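Local coordinates for oligopeptide ABC transporter, periplasmic oligopeptide-binding protein, putative (Thermotoga maritima MSB8, PDB 5IPW), which probably binds oligopeptides outside the cytoplasmic membrane and delivers them to an ABC transporter for uptake, at residues Pro150-Ile155 with Leu179-Tyr184; Ala497-Ser502 with Asp615-Thr620; Tyr560-Thr565 with Asp569-Leu574. All blocks are in the same frame, centred on the assembly; numbering follows the deposited sequence.

Contact 1 (Pro150-Ile155 with Leu179-Tyr184); sequences PDWYNI and LLKVPY
K181 reaches across to D151 and W152, and its side chain makes nearly the whole of a small, partly buried contact. The setting belongs to the family 5 solute-binding fold. The short helix 151-154 comes just before the β-hairpin of strands 157-163 and 166-171, at the margin of an antiparallel sheet, and 179-184 is a helically coiled loop that follows the hairpin. The lysine can be traced outward from its backbone. CB sets off toward the helix, but neither it nor CG comes close enough to touch. At CG the chain bends (chi2 -93°), which carries CD in beside the indole: K181 CD lies 4.4 Å from W152 CD1, meeting the ring obliquely, and 4.0 Å from D151 OD1. CE goes on to the carboxylate, where K181 CE is 3.6 Å from D151 OD2. A second bend (chi4 -73°) then turns the ammonium group aside, so that K181 NZ stays 4.3 Å from D151 OD2. The separation is beyond a salt bridge, though the opposite charges probably still attract, and the methylene groups do the touching. The indole has other neighbours: the ring of F187 meets it, and P150 CG and Y153 CB lie over one face, toward its rim. The carboxylate, for its part, is turned back on its own helix, at whose N-cap position P150 stands. D151 OD1 accepts W152 N at 2.9 Å, on the anti side and 23° out of the carboxylate plane.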
loop_
_atom_site.group_PDB
_atom_site.type_symbol
_atom_site.label_atom_id
_atom_site.label_comp_id
_atom_site.label_asym_id
_atom_site.label_seq_id
_atom_site.Cartn_x
_atom_site.Cartn_y
_atom_site.Cartn_z
ATOM N N PRO A 150 5.221 14.668 9.257
ATOM C CA PRO A 150 4.581 13.364 9.135
ATOM C C PRO A 150 4.041 12.839 10.464
ATOM O O PRO A 150 4.495 13.243 11.534
ATOM C CB PRO A 150 5.711 12.467 8.628
ATOM C CG PRO A 150 6.943 13.079 9.189
ATOM C CD PRO A 150 6.693 14.561 9.222
ATOM N N ASP A 151 3.060 11.949 10.360
ATOM C CA ASP A 151 2.454 11.258 11.503
ATOM C C ASP A 151 3.454 10.889 12.612
ATOM O O ASP A 151 3.310 11.325 13.760
ATOM C CB ASP A 151 1.681 10.002 11.022
ATOM C CG ASP A 151 2.315 9.325 9.777
ATOM O OD1 ASP A 151 3.532 9.471 9.534
ATOM O OD2 ASP A 151 1.583 8.639 9.032
ATOM N N TRP A 152 4.467 10.103 12.255
ATOM C CA TRP A 152 5.460 9.610 13.216
ATOM C C TRP A 152 6.298 10.715 13.858
ATOM O O TRP A 152 6.721 10.570 15.000
ATOM C CB TRP A 152 6.388 8.564 12.569
ATOM C CG TRP A 152 7.205 9.092 11.424
ATOM C CD1 TRP A 152 6.856 9.099 10.108
ATOM C CD2 TRP A 152 8.495 9.695 11.499
ATOM N NE1 TRP A 152 7.847 9.668 9.360
ATOM C CE2 TRP A 152 8.867 10.047 10.189
ATOM C CE3 TRP A 152 9.371 9.978 12.547
ATOM C CZ2 TRP A 152 10.077 10.663 9.897
ATOM C CZ3 TRP A 152 10.577 10.589 12.255
ATOM C CH2 TRP A 152 10.918 10.926 10.943
ATOM N N TYR A 153 6.553 11.804 13.137
ATOM C CA TYR A 153 7.329 12.911 13.706
ATOM C C TYR A 153 6.515 13.760 14.687
ATOM O O TYR A 153 7.084 14.352 15.602
ATOM C CB TYR A 153 7.912 13.808 12.611
ATOM C CG TYR A 153 8.906 14.841 13.123
ATOM C CD1 TYR A 153 10.266 14.541 13.239
ATOM C CD2 TYR A 153 8.489 16.116 13.491
ATOM C CE1 TYR A 153 11.175 15.485 13.703
ATOM C CE2 TYR A 153 9.389 17.069 13.953
ATOM C CZ TYR A 153 10.730 16.750 14.058
ATOM O OH TYR A 153 11.624 17.694 14.514
ATOM N N ASN A 154 5.196 13.824 14.491
ATOM C CA ASN A 154 4.315 14.585 15.386
ATOM C C ASN A 154 4.148 13.910 16.740
ATOM O O ASN A 154 3.935 14.582 17.750
ATOM C CB ASN A 154 2.959 14.852 14.730
ATOM C CG ASN A 154 3.022 15.975 13.707
ATOM O OD1 ASN A 154 3.789 16.928 13.865
ATOM N ND2 ASN A 154 2.216 15.871 12.653
ATOM N N ILE A 155 4.250 12.586 16.766
ATOM C CA ILE A 155 4.544 11.904 18.015
ATOM C C ILE A 155 5.971 12.348 18.315
ATOM O O ILE A 155 6.815 12.332 17.422
ATOM C CB ILE A 155 4.478 10.370 17.883
ATOM C CG1 ILE A 155 3.082 9.946 17.409
ATOM C CG2 ILE A 155 4.835 9.709 19.212
ATOM C CD1 ILE A 155 2.836 8.454 17.429
ATOM N N LEU A 179 6.917 0.326 13.389
ATOM C CA LEU A 179 7.461 -0.753 12.570
ATOM C C LEU A 179 6.808 -0.823 11.196
ATOM O O LEU A 179 7.458 -1.203 10.230
ATOM C CB LEU A 179 7.315 -2.106 13.268
ATOM C CG LEU A 179 8.260 -2.384 14.434
ATOM C CD1 LEU A 179 7.970 -3.774 14.976
ATOM C CD2 LEU A 179 9.727 -2.267 14.040
ATOM N N LEU A 180 5.531 -0.464 11.114
ATOM C CA LEU A 180 4.814 -0.450 9.837
ATOM C C LEU A 180 5.114 0.783 8.986
ATOM O O LEU A 180 4.751 0.830 7.815
ATOM C CB LEU A 180 3.307 -0.565 10.069
ATOM C CG LEU A 180 2.787 -1.980 10.329
ATOM C CD1 LEU A 180 3.547 -2.716 11.427
ATOM C CD2 LEU A 180 1.312 -1.889 10.668
ATOM N N LYS A 181 5.766 1.776 9.574
ATOM C CA LYS A 181 6.149 2.982 8.856
ATOM C C LYS A 181 7.446 2.767 8.098
ATOM O O LYS A 181 7.626 3.301 7.005
ATOM C CB LYS A 181 6.332 4.141 9.834
ATOM C CG LYS A 181 5.097 4.469 10.654
ATOM C CD LYS A 181 4.254 5.546 9.995
ATOM C CE LYS A 181 2.886 5.656 10.647
ATOM N NZ LYS A 181 2.015 4.504 10.282
ATOM N N VAL A 182 8.337 1.971 8.676
ATOM C CA VAL A 182 9.697 1.813 8.156
ATOM C C VAL A 182 9.786 1.235 6.736
ATOM O O VAL A 182 10.580 1.725 5.937
ATOM C CB VAL A 182 10.564 0.984 9.127
ATOM C CG1 VAL A 182 11.934 0.696 8.535
ATOM C CG2 VAL A 182 10.724 1.733 10.441
ATOM N N PRO A 183 8.988 0.199 6.419
ATOM C CA PRO A 183 8.970 -0.339 5.055
ATOM C C PRO A 183 8.317 0.586 4.038
ATOM O O PRO A 183 8.504 0.390 2.839
ATOM C CB PRO A 183 8.120 -1.609 5.171
ATOM C CG PRO A 183 7.889 -1.819 6.617
ATOM C CD PRO A 183 8.025 -0.495 7.277
ATOM N N TYR A 184 7.532 1.552 4.515
ATOM C CA TYR A 184 6.839 2.488 3.645
ATOM C C TYR A 184 7.700 3.717 3.355
ATOM O O TYR A 184 7.800 4.151 2.205
ATOM C CB TYR A 184 5.500 2.927 4.267
ATOM C CG TYR A 184 4.725 3.867 3.367
ATOM C CD1 TYR A 184 3.939 3.372 2.337
ATOM C CD2 TYR A 184 4.810 5.252 3.517
ATOM C CE1 TYR A 184 3.243 4.221 1.488
ATOM C CE2 TYR A 184 4.119 6.112 2.670
ATOM C CZ TYR A 184 3.335 5.589 1.652
ATOM O OH TYR A 184 2.641 6.414 0.788
#

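Contact 2 (Ala497-Ser502 with Asp615-Thr620); sequences AAQPLS and DDVLRT
V617 meets S502 and Q499 chiefly through one methyl group, CG2. Its chi1 of 54° sets CG1 between the backbone N and the carbonyl carbon and swings CG2 anti to the backbone N, facing the other loop. There V617 CG2 lies 3.4 Å from S502 OG and 4.2 Å from Q499 CG. S502 also holds its hydroxyl between backbone N and carbonyl carbon, with OG turned inward to give a weak hydrogen bond to Q499 O. Q499 starts out toward the valine and then folds away (chi2 48°), and its amide is gripped at both ends: OE1 takes L501 N at 3.3 Å on a lone pair in the carbonyl plane, while NE2 donates to G91 O. Both loops lie close to the centre of the chain. One follows strand 489-494 and the other strand 613-614, and these strands belong to different mixed sheets, consistent with a meeting of the two lobes of a periplasmic binding protein. V617 is offered from a type I β-turn, D616 to R619, that is clamped by its last side chain. R619 NH1 donates to D616 O at 3.2 Å and makes a salt bridge with D616 OD1 in the guanidinium plane. R619 N approaches D616 O from the opposite face of the carbonyl. Beyond the turn, E81 pairs with R619 NE and K78 with D616 OD2.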
loop_
_atom_site.group_PDB
_atom_site.type_symbol
_atom_site.label_atom_id
_atom_site.label_comp_id
_atom_site.label_asym_id
_atom_site.label_seq_id
_atom_site.Cartn_x
_atom_site.Cartn_y
_atom_site.Cartn_z
ATOM N N ALA A 497 -7.084 -3.267 1.453
ATOM C CA ALA A 497 -7.493 -4.442 2.211
ATOM C C ALA A 497 -6.408 -5.528 2.225
ATOM O O ALA A 497 -6.716 -6.717 2.265
ATOM C CB ALA A 497 -8.790 -4.991 1.638
ATOM N N ALA A 498 -5.143 -5.110 2.178
ATOM C CA ALA A 498 -4.010 -6.010 2.380
ATOM C C ALA A 498 -3.337 -5.655 3.696
ATOM O O ALA A 498 -3.270 -6.475 4.612
ATOM C CB ALA A 498 -3.024 -5.899 1.232
ATOM N N GLN A 499 -2.846 -4.421 3.783
ATOM C CA GLN A 499 -2.262 -3.906 5.009
ATOM C C GLN A 499 -3.147 -2.771 5.514
ATOM O O GLN A 499 -2.916 -1.601 5.196
ATOM C CB GLN A 499 -0.831 -3.431 4.768
ATOM C CG GLN A 499 -0.137 -2.916 6.018
ATOM C CD GLN A 499 -0.289 -3.862 7.186
ATOM O OE1 GLN A 499 -1.224 -3.744 7.972
ATOM N NE2 GLN A 499 0.609 -4.829 7.287
ATOM N N PRO A 500 -4.179 -3.117 6.301
ATOM C CA PRO A 500 -5.143 -2.130 6.780
ATOM C C PRO A 500 -4.553 -1.118 7.742
ATOM O O PRO A 500 -4.996 0.015 7.751
ATOM C CB PRO A 500 -6.181 -2.975 7.531
ATOM C CG PRO A 500 -5.893 -4.387 7.178
ATOM C CD PRO A 500 -4.435 -4.438 6.893
ATOM N N LEU A 501 -3.556 -1.521 8.526
ATOM C CA LEU A 501 -3.071 -0.714 9.651
ATOM C C LEU A 501 -2.417 0.629 9.299
ATOM O O LEU A 501 -2.247 1.477 10.173
ATOM C CB LEU A 501 -2.133 -1.550 10.519
ATOM C CG LEU A 501 -2.859 -2.668 11.276
ATOM C CD1 LEU A 501 -1.897 -3.772 11.692
ATOM C CD2 LEU A 501 -3.590 -2.112 12.491
ATOM N N SER A 502 -2.060 0.823 8.034
ATOM C CA SER A 502 -1.634 2.136 7.543
ATOM C C SER A 502 -2.828 3.037 7.202
ATOM O O SER A 502 -2.667 4.249 7.044
ATOM C CB SER A 502 -0.757 1.969 6.302
ATOM O OG SER A 502 -1.488 1.374 5.239
ATOM N N ASP A 615 -0.645 -2.444 -4.147
ATOM C CA ASP A 615 -1.180 -1.381 -3.295
ATOM C C ASP A 615 -0.078 -0.328 -3.116
ATOM O O ASP A 615 1.104 -0.652 -3.218
ATOM C CB ASP A 615 -1.606 -1.959 -1.930
ATOM C CG ASP A 615 -2.760 -1.182 -1.272
ATOM O OD1 ASP A 615 -3.262 -0.199 -1.866
ATOM O OD2 ASP A 615 -3.168 -1.567 -0.147
ATOM N N ASP A 616 -0.453 0.923 -2.860
ATOM C CA ASP A 616 0.544 1.990 -2.670
ATOM C C ASP A 616 1.342 1.782 -1.375
ATOM O O ASP A 616 2.533 2.075 -1.321
ATOM C CB ASP A 616 -0.113 3.380 -2.693
ATOM C CG ASP A 616 0.878 4.511 -2.388
ATOM O OD1 ASP A 616 1.113 4.805 -1.191
ATOM O OD2 ASP A 616 1.415 5.119 -3.341
ATOM N N VAL A 617 0.682 1.272 -0.345
ATOM C CA VAL A 617 1.334 0.951 0.926
ATOM C C VAL A 617 2.481 -0.052 0.781
ATOM O O VAL A 617 3.459 0.016 1.524
ATOM C CB VAL A 617 0.309 0.446 1.973
ATOM C CG1 VAL A 617 -0.504 -0.731 1.440
ATOM C CG2 VAL A 617 0.990 0.073 3.283
ATOM N N LEU A 618 2.370 -0.976 -0.169
ATOM C CA LEU A 618 3.435 -1.950 -0.423
ATOM C C LEU A 618 4.446 -1.449 -1.457
ATOM O O LEU A 618 5.372 -2.172 -1.842
ATOM C CB LEU A 618 2.840 -3.276 -0.887
ATOM C CG LEU A 618 1.812 -3.939 0.029
ATOM C CD1 LEU A 618 1.242 -5.175 -0.651
ATOM C CD2 LEU A 618 2.420 -4.303 1.375
ATOM N N ARG A 619 4.263 -0.213 -1.906
ATOM C CA ARG A 619 5.194 0.452 -2.824
ATOM C C ARG A 619 5.308 -0.279 -4.160
ATOM O O ARG A 619 6.331 -0.192 -4.826
ATOM C CB ARG A 619 6.584 0.597 -2.173
ATOM C CG ARG A 619 6.585 1.089 -0.727
ATOM C CD ARG A 619 5.812 2.384 -0.548
ATOM N NE ARG A 619 6.384 3.455 -1.355
ATOM C CZ ARG A 619 5.713 4.498 -1.838
ATOM N NH1 ARG A 619 4.412 4.643 -1.615
ATOM N NH2 ARG A 619 6.351 5.404 -2.562
ATOM N N THR A 620 4.252 -0.986 -4.554
ATOM C CA THR A 620 4.289 -1.800 -5.760
ATOM C C THR A 620 4.823 -0.960 -6.921
ATOM O O THR A 620 4.412 0.178 -7.082
ATOM C CB THR A 620 2.896 -2.379 -6.074
ATOM O OG1 THR A 620 2.490 -3.238 -5.000
ATOM C CG2 THR A 620 2.905 -3.192 -7.350
#

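Contact 3 (Tyr560-Thr565 with Asp569-Leu574)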
loop_
_atom_site.group_PDB
_atom_site.type_symbol
_atom_site.label_atom_id
_atom_site.label_comp_id
_atom_site.label_asym_id
_atom_site.label_seq_id
_atom_site.Cartn_x
_atom_site.Cartn_y
_atom_site.Cartn_z
ATOM N N TYR A 560 -6.464 -0.059 19.607
ATOM C CA TYR A 560 -5.550 0.643 20.507
ATOM C C TYR A 560 -4.565 -0.291 21.205
ATOM O O TYR A 560 -3.510 0.144 21.674
ATOM C CB TYR A 560 -6.324 1.531 21.485
ATOM C CG TYR A 560 -6.688 2.837 20.827
ATOM C CD1 TYR A 560 -7.867 2.972 20.098
ATOM C CD2 TYR A 560 -5.820 3.917 20.876
ATOM C CE1 TYR A 560 -8.184 4.163 19.466
ATOM C CE2 TYR A 560 -6.127 5.111 20.249
ATOM C CZ TYR A 560 -7.306 5.230 19.548
ATOM O OH TYR A 560 -7.597 6.420 18.930
ATOM N N GLN A 561 -4.905 -1.575 21.244
ATOM C CA GLN A 561 -3.945 -2.604 21.615
ATOM C C GLN A 561 -2.924 -2.759 20.505
ATOM O O GLN A 561 -1.719 -2.708 20.752
ATOM C CB GLN A 561 -4.633 -3.945 21.871
ATOM C CG GLN A 561 -5.239 -4.071 23.256
ATOM C CD GLN A 561 -5.755 -5.469 23.528
ATOM O OE1 GLN A 561 -6.860 -5.826 23.112
ATOM N NE2 GLN A 561 -4.954 -6.273 24.227
ATOM N N ILE A 562 -3.414 -2.932 19.282
ATOM C CA ILE A 562 -2.541 -3.110 18.128
ATOM C C ILE A 562 -1.572 -1.937 17.999
ATOM O O ILE A 562 -0.397 -2.125 17.690
ATOM C CB ILE A 562 -3.348 -3.270 16.825
ATOM C CG1 ILE A 562 -4.099 -4.607 16.830
ATOM C CG2 ILE A 562 -2.422 -3.208 15.616
ATOM C CD1 ILE A 562 -5.071 -4.787 15.683
ATOM N N ALA A 563 -2.072 -0.732 18.258
ATOM C CA ALA A 563 -1.269 0.487 18.168
ATOM C C ALA A 563 -0.106 0.529 19.152
ATOM O O ALA A 563 0.902 1.186 18.892
ATOM C CB ALA A 563 -2.154 1.707 18.375
ATOM N N SER A 564 -0.256 -0.157 20.282
ATOM C CA SER A 564 0.728 -0.109 21.363
ATOM C C SER A 564 1.705 -1.291 21.389
ATOM O O SER A 564 2.787 -1.183 21.976
ATOM C CB SER A 564 -0.002 -0.036 22.701
ATOM O OG SER A 564 -0.950 -1.081 22.797
ATOM N N THR A 565 1.329 -2.409 20.769
ATOM C CA THR A 565 2.166 -3.615 20.789
ATOM C C THR A 565 3.010 -3.746 19.496
ATOM O O THR A 565 2.486 -3.578 18.398
ATOM C CB THR A 565 1.323 -4.890 21.072
ATOM O OG1 THR A 565 2.192 -6.016 21.241
ATOM C CG2 THR A 565 0.314 -5.186 19.960
ATOM N N ASP A 569 3.520 -11.166 16.037
ATOM C CA ASP A 569 2.748 -12.324 16.488
ATOM C C ASP A 569 1.441 -11.847 17.103
ATOM O O ASP A 569 0.360 -12.290 16.710
ATOM C CB ASP A 569 3.522 -13.135 17.538
ATOM C CG ASP A 569 4.773 -13.794 16.979
ATOM O OD1 ASP A 569 5.028 -13.686 15.759
ATOM O OD2 ASP A 569 5.508 -14.423 17.770
ATOM N N LYS A 570 1.560 -10.934 18.066
ATOM C CA LYS A 570 0.402 -10.413 18.796
ATOM C C LYS A 570 -0.529 -9.644 17.854
ATOM O O LYS A 570 -1.749 -9.738 17.969
ATOM C CB LYS A 570 0.835 -9.509 19.967
ATOM C CG LYS A 570 0.282 -9.917 21.332
ATOM C CD LYS A 570 -1.241 -10.004 21.373
ATOM C CE LYS A 570 -1.729 -10.780 22.590
ATOM N NZ LYS A 570 -3.080 -11.373 22.374
ATOM N N ILE A 571 0.053 -8.897 16.920
ATOM C CA ILE A 571 -0.736 -8.166 15.936
ATOM C C ILE A 571 -1.632 -9.145 15.180
ATOM O O ILE A 571 -2.847 -8.957 15.132
ATOM C CB ILE A 571 0.152 -7.370 14.948
ATOM C CG1 ILE A 571 0.573 -6.028 15.551
ATOM C CG2 ILE A 571 -0.583 -7.083 13.647
ATOM C CD1 ILE A 571 1.617 -6.124 16.634
ATOM N N LYS A 572 -1.030 -10.192 14.612
ATOM C CA LYS A 572 -1.766 -11.174 13.800
ATOM C C LYS A 572 -2.898 -11.840 14.590
ATOM O O LYS A 572 -3.970 -12.114 14.047
ATOM C CB LYS A 572 -0.813 -12.237 13.234
ATOM C CG LYS A 572 -1.459 -13.166 12.211
ATOM C CD LYS A 572 -0.457 -13.754 11.219
ATOM C CE LYS A 572 0.078 -12.701 10.249
ATOM N NZ LYS A 572 0.663 -13.275 9.003
ATOM N N GLU A 573 -2.649 -12.086 15.870
ATOM C CA GLU A 573 -3.668 -12.627 16.769
ATOM C C GLU A 573 -4.764 -11.599 17.065
ATOM O O GLU A 573 -5.938 -11.956 17.152
ATOM C CB GLU A 573 -3.033 -13.101 18.084
ATOM C CG GLU A 573 -2.126 -14.318 17.939
ATOM C CD GLU A 573 -1.272 -14.571 19.168
ATOM O OE1 GLU A 573 -1.511 -13.933 20.217
ATOM O OE2 GLU A 573 -0.354 -15.412 19.080
ATOM N N LEU A 574 -4.374 -10.335 17.232
ATOM C CA LEU A 574 -5.330 -9.246 17.477
ATOM C C LEU A 574 -6.180 -8.921 16.241
ATOM O O LEU A 574 -7.377 -8.649 16.361
ATOM C CB LEU A 574 -4.606 -7.991 17.975
ATOM C CG LEU A 574 -4.047 -8.081 19.404
ATOM C CD1 LEU A 574 -3.051 -6.960 19.668
ATOM C CD2 LEU A 574 -5.150 -8.064 20.454
#
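I562 and L574 lie side by side at the heart of an α-helical hairpin, in which helix 550-564 turns through a short loop into helix 568-584. The two local segments run antiparallel, at 167° with axes 9.7 Å apart, and no hydrogen bond joins them; the contact is made mainly by aliphatic groups. On the tight side, I562 and L574 slide past each other in opposite directions, bringing I562 CG1 to 3.6 Å from L574 CB. With chi1 at -69°, I562 keeps CG1 anti to the carbonyl carbon for this meeting and presents its other branch to I571, about one helical turn before L574: I562 CG2 lies 4.1 Å from I571 CG1. T565 closes the same apolar patch with its methyl group. It meets L574 tip to tip, T565 CG2 to L574 CD1 being 3.8 Å, and T565 CG2 is also 3.7 Å from I571 CD1. L501, from a separate loop, packs against both isoleucines. An alanine in place of I562 would remove both branches and would probably leave L574 CB and I571 CG1 without the isoleucine atoms that meet them, opening a gap next to L501. Toward solvent the fit is looser. The exposed side chain of Q561 crosses that of L574 at about a right angle, with Q561 OE1 3.9 Å from L574 CD2, an apolar contact for the amide oxygen. K570 brings only its base to the interface: K570 CB is 4.0 Å from T565 OG1. The rest of that lysine leads away along its own helix, where K570 NZ forms a long salt bridge with E573 OE1.

In the fold
The three contacts stand in a row with contact 2 in the middle. Contacts 1 and 2, centres about 14 Å apart, are joined by a probable hydrogen bond between Y184 OH and D616 OD1 (3.0 Å) and by L180 CD2 packing on L501 CB at 3.5 Å. L501 then continues to contact 3, its CD2 lying 3.5 Å from I562 CG2, although the centres of contacts 2 and 3 are about 17 Å apart. Contacts 1 and 3 do not touch; their nearest atoms are about 6 Å apart. In sequence, contact 1 closes first, whereas the hairpin of contact 3 is nested within the long loop closed by contact 2.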